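Local structure of serine protease inhibitor 4, isoform B (Drosophila melanogaster, 4P0F) at residues L91-K96 and L165-H170; I169-T174 and E327-A332. The protein probably inhibits serine and cysteine endopeptidases and is captured here in its cleaved form. All blocks are in the same frame, centred on the assembly; numbering follows the deposited sequence.

Contact 1: residues L91-K96 and L165-H170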
loop_
_atom_site.group_PDB
_atom_site.type_symbol
_atom_site.label_atom_id
_atom_site.label_comp_id
_atom_site.label_asym_id
_atom_site.label_seq_id
_atom_site.Cartn_x
_atom_site.Cartn_y
_atom_site.Cartn_z
ATOM N N LEU A 91 7.606 7.021 10.097
ATOM C CA LEU A 91 6.469 6.838 9.203
ATOM C C LEU A 91 5.723 8.156 9.050
ATOM O O LEU A 91 5.268 8.722 10.038
ATOM C CB LEU A 91 5.539 5.752 9.748
ATOM C CG LEU A 91 4.314 5.440 8.886
ATOM C CD1 LEU A 91 4.746 4.777 7.598
ATOM C CD2 LEU A 91 3.334 4.559 9.634
ATOM N N ARG A 92 5.626 8.640 7.815
ATOM C CA ARG A 92 4.925 9.883 7.515
ATOM C C ARG A 92 3.801 9.604 6.528
ATOM O O ARG A 92 4.034 9.051 5.454
ATOM C CB ARG A 92 5.887 10.928 6.937
ATOM C CG ARG A 92 7.132 11.178 7.778
ATOM C CD ARG A 92 6.805 11.845 9.105
ATOM N NE ARG A 92 6.407 13.240 8.937
ATOM C CZ ARG A 92 5.871 13.989 9.896
ATOM N NH1 ARG A 92 5.654 13.480 11.103
ATOM N NH2 ARG A 92 5.544 15.250 9.644
ATOM N N ILE A 93 2.584 9.986 6.898
ATOM C CA ILE A 93 1.421 9.775 6.050
ATOM C C ILE A 93 0.776 11.134 5.790
ATOM O O ILE A 93 0.673 11.952 6.703
ATOM C CB ILE A 93 0.409 8.819 6.698
ATOM C CG1 ILE A 93 1.095 7.520 7.119
ATOM C CG2 ILE A 93 -0.706 8.478 5.724
ATOM C CD1 ILE A 93 0.281 6.683 8.088
ATOM N N ALA A 94 0.372 11.371 4.547
ATOM C CA ALA A 94 -0.183 12.669 4.158
ATOM C C ALA A 94 -1.304 12.541 3.148
ATOM O O ALA A 94 -1.195 11.795 2.177
ATOM C CB ALA A 94 0.896 13.551 3.599
ATOM N N ASN A 95 -2.363 13.309 3.379
ATOM C CA ASN A 95 -3.505 13.359 2.493
ATOM C C ASN A 95 -3.680 14.752 1.927
ATOM O O ASN A 95 -3.455 15.746 2.619
ATOM C CB ASN A 95 -4.772 12.938 3.232
ATOM C CG ASN A 95 -4.734 11.485 3.656
ATOM O OD1 ASN A 95 -4.398 10.615 2.863
ATOM N ND2 ASN A 95 -5.081 11.224 4.906
ATOM N N LYS A 96 -4.095 14.818 0.669
ATOM C CA LYS A 96 -4.409 16.106 0.060
ATOM C C LYS A 96 -5.432 15.935 -1.041
ATOM O O LYS A 96 -5.418 14.944 -1.759
ATOM C CB LYS A 96 -3.145 16.768 -0.496
ATOM C CG LYS A 96 -3.346 18.206 -0.980
ATOM C CD LYS A 96 -2.037 18.979 -1.001
ATOM C CE LYS A 96 -2.251 20.435 -1.366
ATOM N NZ LYS A 96 -0.983 21.226 -1.222
ATOM N N LEU A 165 -7.989 13.065 -5.339
ATOM C CA LEU A 165 -7.698 12.729 -3.953
ATOM C C LEU A 165 -6.400 11.959 -3.911
ATOM O O LEU A 165 -6.229 11.031 -4.692
ATOM C CB LEU A 165 -8.822 11.885 -3.347
ATOM C CG LEU A 165 -10.059 12.657 -2.897
ATOM C CD1 LEU A 165 -11.224 11.728 -2.686
ATOM C CD2 LEU A 165 -9.754 13.401 -1.607
ATOM N N VAL A 166 -5.493 12.352 -3.020
ATOM C CA VAL A 166 -4.198 11.693 -2.934
ATOM C C VAL A 166 -3.835 11.338 -1.505
ATOM O O VAL A 166 -4.010 12.129 -0.585
ATOM C CB VAL A 166 -3.074 12.560 -3.533
ATOM C CG1 VAL A 166 -1.787 11.767 -3.607
ATOM C CG2 VAL A 166 -3.470 13.039 -4.924
ATOM N N ASN A 167 -3.343 10.114 -1.342
ATOM C CA ASN A 167 -2.666 9.701 -0.130
ATOM C C ASN A 167 -1.235 9.344 -0.462
ATOM O O ASN A 167 -0.994 8.648 -1.437
ATOM C CB ASN A 167 -3.333 8.489 0.517
ATOM C CG ASN A 167 -2.500 7.932 1.646
ATOM O OD1 ASN A 167 -1.635 7.055 1.444
ATOM N ND2 ASN A 167 -2.716 8.463 2.840
ATOM N N ALA A 168 -0.297 9.805 0.360
ATOM C CA ALA A 168 1.107 9.429 0.215
ATOM C C ALA A 168 1.606 8.877 1.539
ATOM O O ALA A 168 1.155 9.301 2.599
ATOM C CB ALA A 168 1.945 10.615 -0.226
ATOM N N ILE A 169 2.515 7.911 1.470
ATOM C CA ILE A 169 3.089 7.312 2.669
ATOM C C ILE A 169 4.584 7.090 2.462
ATOM O O ILE A 169 5.026 6.707 1.380
ATOM C CB ILE A 169 2.361 5.983 3.025
ATOM C CG1 ILE A 169 2.989 5.305 4.248
ATOM C CG2 ILE A 169 2.336 5.037 1.829
ATOM C CD1 ILE A 169 2.093 4.215 4.855
ATOM N N HIS A 170 5.359 7.392 3.499
ATOM C CA HIS A 170 6.806 7.209 3.456
ATOM C C HIS A 170 7.290 6.565 4.730
ATOM O O HIS A 170 6.925 6.979 5.826
ATOM C CB HIS A 170 7.520 8.537 3.252
ATOM C CG HIS A 170 9.013 8.409 3.218
ATOM N ND1 HIS A 170 9.808 8.714 4.299
ATOM C CD2 HIS A 170 9.846 7.977 2.241
ATOM C CE1 HIS A 170 11.075 8.485 3.988
ATOM N NE2 HIS A 170 11.125 8.042 2.746
#
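Asn95 and Asn167, a non-hydrogen-bonded pair of two antiparallel strands, project from the same side of the sheet and are joined by a side-chain bond, from Asn167 ND2 to Asn95 OD1 (2.7 Å). The N-H runs almost straight to the oxygen and in the amide plane of Asn167, but the two amides are turned 47° apart and the donor stands tilted from the Asn95 carbonyl plane. Asn167 reaches across because its CG lies anti to the backbone N (chi1 171°), whereas CG of Asn95 sits beside its own N. The remaining amide atoms are also held: Asn95 ND2 by Phe117 O, Asn167 OD1 by Ser40 OG. Replacing Asn95 by an alanine would probably cost Asn167 ND2 and the Phe117 carbonyl this partner, leaving Ser40 alone of the partners named here to hold the turn of the Asn167 amide. On the same face CG2 of Ile93 packs against Asn167 ND2 (3.5 Å), while its CG1 lies alongside CG1 of Ile169 (4.1 Å). Leu91 slants across Ile169, CD1 to CG1 3.8 Å. The other face carries Ala94, Lys96 and Val166, which touch Trp139 of helix 129-143. Six backbone bonds, including Ala168 N to Ala94 O (2.8 Å), hold the ladder from Arg92-His170 to Lys96-Val166. This is the central part of serpin beta-sheet A, with helix 38-49 beneath the asparagines, consistent with the family's shutter region.

Contact 2: residues I169-T174 and E327-A332; sequences IHFKGT and EGTEAA
Residues 328-332, the hinge end of the cleaved reactive-centre loop inserted as a strand of serpin beta-sheet A, pair with 169-174 in the region known as the breach. Four backbone bonds tie Phe171 to Ala331 and Gly173 to Thr329, Phe171 N to Ala331 O measuring 2.8 Å. On one face the carboxylate of Glu330 lies between His170 and Lys172. His170 NE2 donates to Glu330 OE2 in a nearly straight bond of 2.7 Å, the oxygen lying in the ring plane and using its anti lone pair. Ring and carboxylate are nearly perpendicular, their planes 79° apart. Glu330 gets there with CG anti to the backbone N (chi1 -176°) and an extended chain; OE2 also accepts from Asn145 ND2. The Lys172 chain, bent at chi2, brings CD within 3.7 Å of Glu330 OE1, but its ion pair is long, NZ to OE1 3.6 Å, and a water bridges the two groups. On the opposite face CE2 of Phe171 leans on Thr329 CB (3.9 Å), and Tyr225 meets the Phe171 ring edge-to-face while bonding Thr329 OG1 through its hydroxyl. Gly173 N lies over one face of the Phe171 ring, 3.7 Å above its plane and toward the rim; a side chain on Gly173 would strike Phe171 CZ, and a CB on Gly328 would collide with Gly173 O. Two donors on OE2, and at OE1 a water and a more distant lysine, are consistent with an ionised carboxylate on the buried Glu330, which would tend to stabilise any positive charge on His170.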
loop_
_atom_site.group_PDB
_atom_site.type_symbol
_atom_site.label_atom_id
_atom_site.label_comp_id
_atom_site.label_asym_id
_atom_site.label_seq_id
_atom_site.Cartn_x
_atom_site.Cartn_y
_atom_site.Cartn_z
ATOM N N ILE A 169 2.515 7.911 1.470
ATOM C CA ILE A 169 3.089 7.312 2.669
ATOM C C ILE A 169 4.584 7.090 2.462
ATOM O O ILE A 169 5.026 6.707 1.380
ATOM C CB ILE A 169 2.361 5.983 3.025
ATOM C CG1 ILE A 169 2.989 5.305 4.248
ATOM C CG2 ILE A 169 2.336 5.037 1.829
ATOM C CD1 ILE A 169 2.093 4.215 4.855
ATOM N N HIS A 170 5.359 7.392 3.499
ATOM C CA HIS A 170 6.806 7.209 3.456
ATOM C C HIS A 170 7.290 6.565 4.730
ATOM O O HIS A 170 6.925 6.979 5.826
ATOM C CB HIS A 170 7.520 8.537 3.252
ATOM C CG HIS A 170 9.013 8.409 3.218
ATOM N ND1 HIS A 170 9.808 8.714 4.299
ATOM C CD2 HIS A 170 9.846 7.977 2.241
ATOM C CE1 HIS A 170 11.075 8.485 3.988
ATOM N NE2 HIS A 170 11.125 8.042 2.746
ATOM N N PHE A 171 8.136 5.556 4.561
ATOM C CA PHE A 171 8.728 4.820 5.669
ATOM C C PHE A 171 10.232 4.750 5.502
ATOM O O PHE A 171 10.728 4.425 4.425
ATOM C CB PHE A 171 8.143 3.420 5.744
ATOM C CG PHE A 171 8.867 2.511 6.691
ATOM C CD1 PHE A 171 8.738 2.663 8.056
ATOM C CD2 PHE A 171 9.677 1.503 6.205
ATOM C CE1 PHE A 171 9.411 1.820 8.931
ATOM C CE2 PHE A 171 10.350 0.651 7.075
ATOM C CZ PHE A 171 10.213 0.814 8.435
ATOM N N LYS A 172 10.948 5.056 6.574
ATOM C CA LYS A 172 12.384 4.810 6.626
ATOM C C LYS A 172 12.733 4.328 8.022
ATOM O O LYS A 172 12.602 5.067 8.995
ATOM C CB LYS A 172 13.184 6.058 6.266
ATOM C CG LYS A 172 14.698 5.867 6.430
ATOM C CD LYS A 172 15.436 6.026 5.118
ATOM C CE LYS A 172 16.942 6.040 5.331
ATOM N NZ LYS A 172 17.677 6.316 4.068
ATOM N N GLY A 173 13.166 3.078 8.113
ATOM C CA GLY A 173 13.465 2.473 9.390
ATOM C C GLY A 173 14.852 1.869 9.387
ATOM O O GLY A 173 15.351 1.460 8.342
ATOM N N THR A 174 15.468 1.843 10.561
ATOM C CA THR A 174 16.740 1.171 10.769
ATOM C C THR A 174 16.490 -0.146 11.490
ATOM O O THR A 174 15.697 -0.187 12.423
ATOM C CB THR A 174 17.697 2.061 11.590
ATOM O OG1 THR A 174 17.857 3.314 10.910
ATOM C CG2 THR A 174 19.048 1.390 11.777
ATOM N N GLU A 327 21.208 -1.777 6.446
ATOM C CA GLU A 327 20.884 -0.800 7.482
ATOM C C GLU A 327 19.406 -0.819 7.881
ATOM O O GLU A 327 19.062 -0.513 9.019
ATOM C CB GLU A 327 21.257 0.618 7.016
ATOM C CG GLU A 327 22.754 0.887 6.958
ATOM C CD GLU A 327 23.486 0.085 5.886
ATOM O OE1 GLU A 327 22.953 -0.048 4.762
ATOM O OE2 GLU A 327 24.605 -0.406 6.169
ATOM N N GLY A 328 18.536 -1.136 6.931
ATOM C CA GLY A 328 17.109 -1.087 7.178
ATOM C C GLY A 328 16.302 -1.147 5.904
ATOM O O GLY A 328 16.666 -1.830 4.949
ATOM N N THR A 329 15.205 -0.399 5.891
ATOM C CA THR A 329 14.267 -0.401 4.786
ATOM C C THR A 329 13.767 1.010 4.555
ATOM O O THR A 329 13.534 1.753 5.508
ATOM C CB THR A 329 13.067 -1.326 5.072
ATOM O OG1 THR A 329 13.546 -2.659 5.250
ATOM C CG2 THR A 329 12.049 -1.294 3.930
ATOM N N GLU A 330 13.646 1.380 3.289
ATOM C CA GLU A 330 12.931 2.592 2.923
ATOM C C GLU A 330 11.854 2.207 1.936
ATOM O O GLU A 330 12.104 1.458 0.994
ATOM C CB GLU A 330 13.860 3.658 2.331
ATOM C CG GLU A 330 13.117 4.954 2.039
ATOM C CD GLU A 330 14.014 6.135 1.694
ATOM O OE1 GLU A 330 15.221 5.932 1.438
ATOM O OE2 GLU A 330 13.495 7.280 1.682
ATOM N N ALA A 331 10.645 2.702 2.176
ATOM C CA ALA A 331 9.512 2.390 1.323
ATOM C C ALA A 331 8.635 3.610 1.187
ATOM O O ALA A 331 8.592 4.453 2.075
ATOM C CB ALA A 331 8.712 1.233 1.884
ATOM N N ALA A 332 7.945 3.700 0.056
ATOM C CA ALA A 332 7.034 4.797 -0.179
ATOM C C ALA A 332 5.948 4.348 -1.129
ATOM O O ALA A 332 6.142 3.432 -1.922
ATOM C CB ALA A 332 7.767 6.003 -0.747
HETATM O O HOH W 1 17.253 4.507 1.835
#

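How the contacts relate
Both contacts are antiparallel pairings of strand 161-174, along different lengths of it and on opposite edges: contact 1 with strand 91-100, contact 2 with the inserted strand 328-341. Ile169 and His170 belong to both, and Leu91 CD1 packs on Phe171 CB at 4.1 Å, so an apolar row of Leu91, Ile169 and Phe171 continues from one into the other. They bury similar areas, yet contact 1 is partly buried and contact 2 the more enclosed. Their polar groups lie on opposite faces: the asparagines of contact 1 toward helix 38-49, the Glu330 carboxylate of contact 2 on the other side with His170 and Lys172. Contact 2 depends on loop insertion, while strands 91-100 and 161-174 are neighbours in serpins generally.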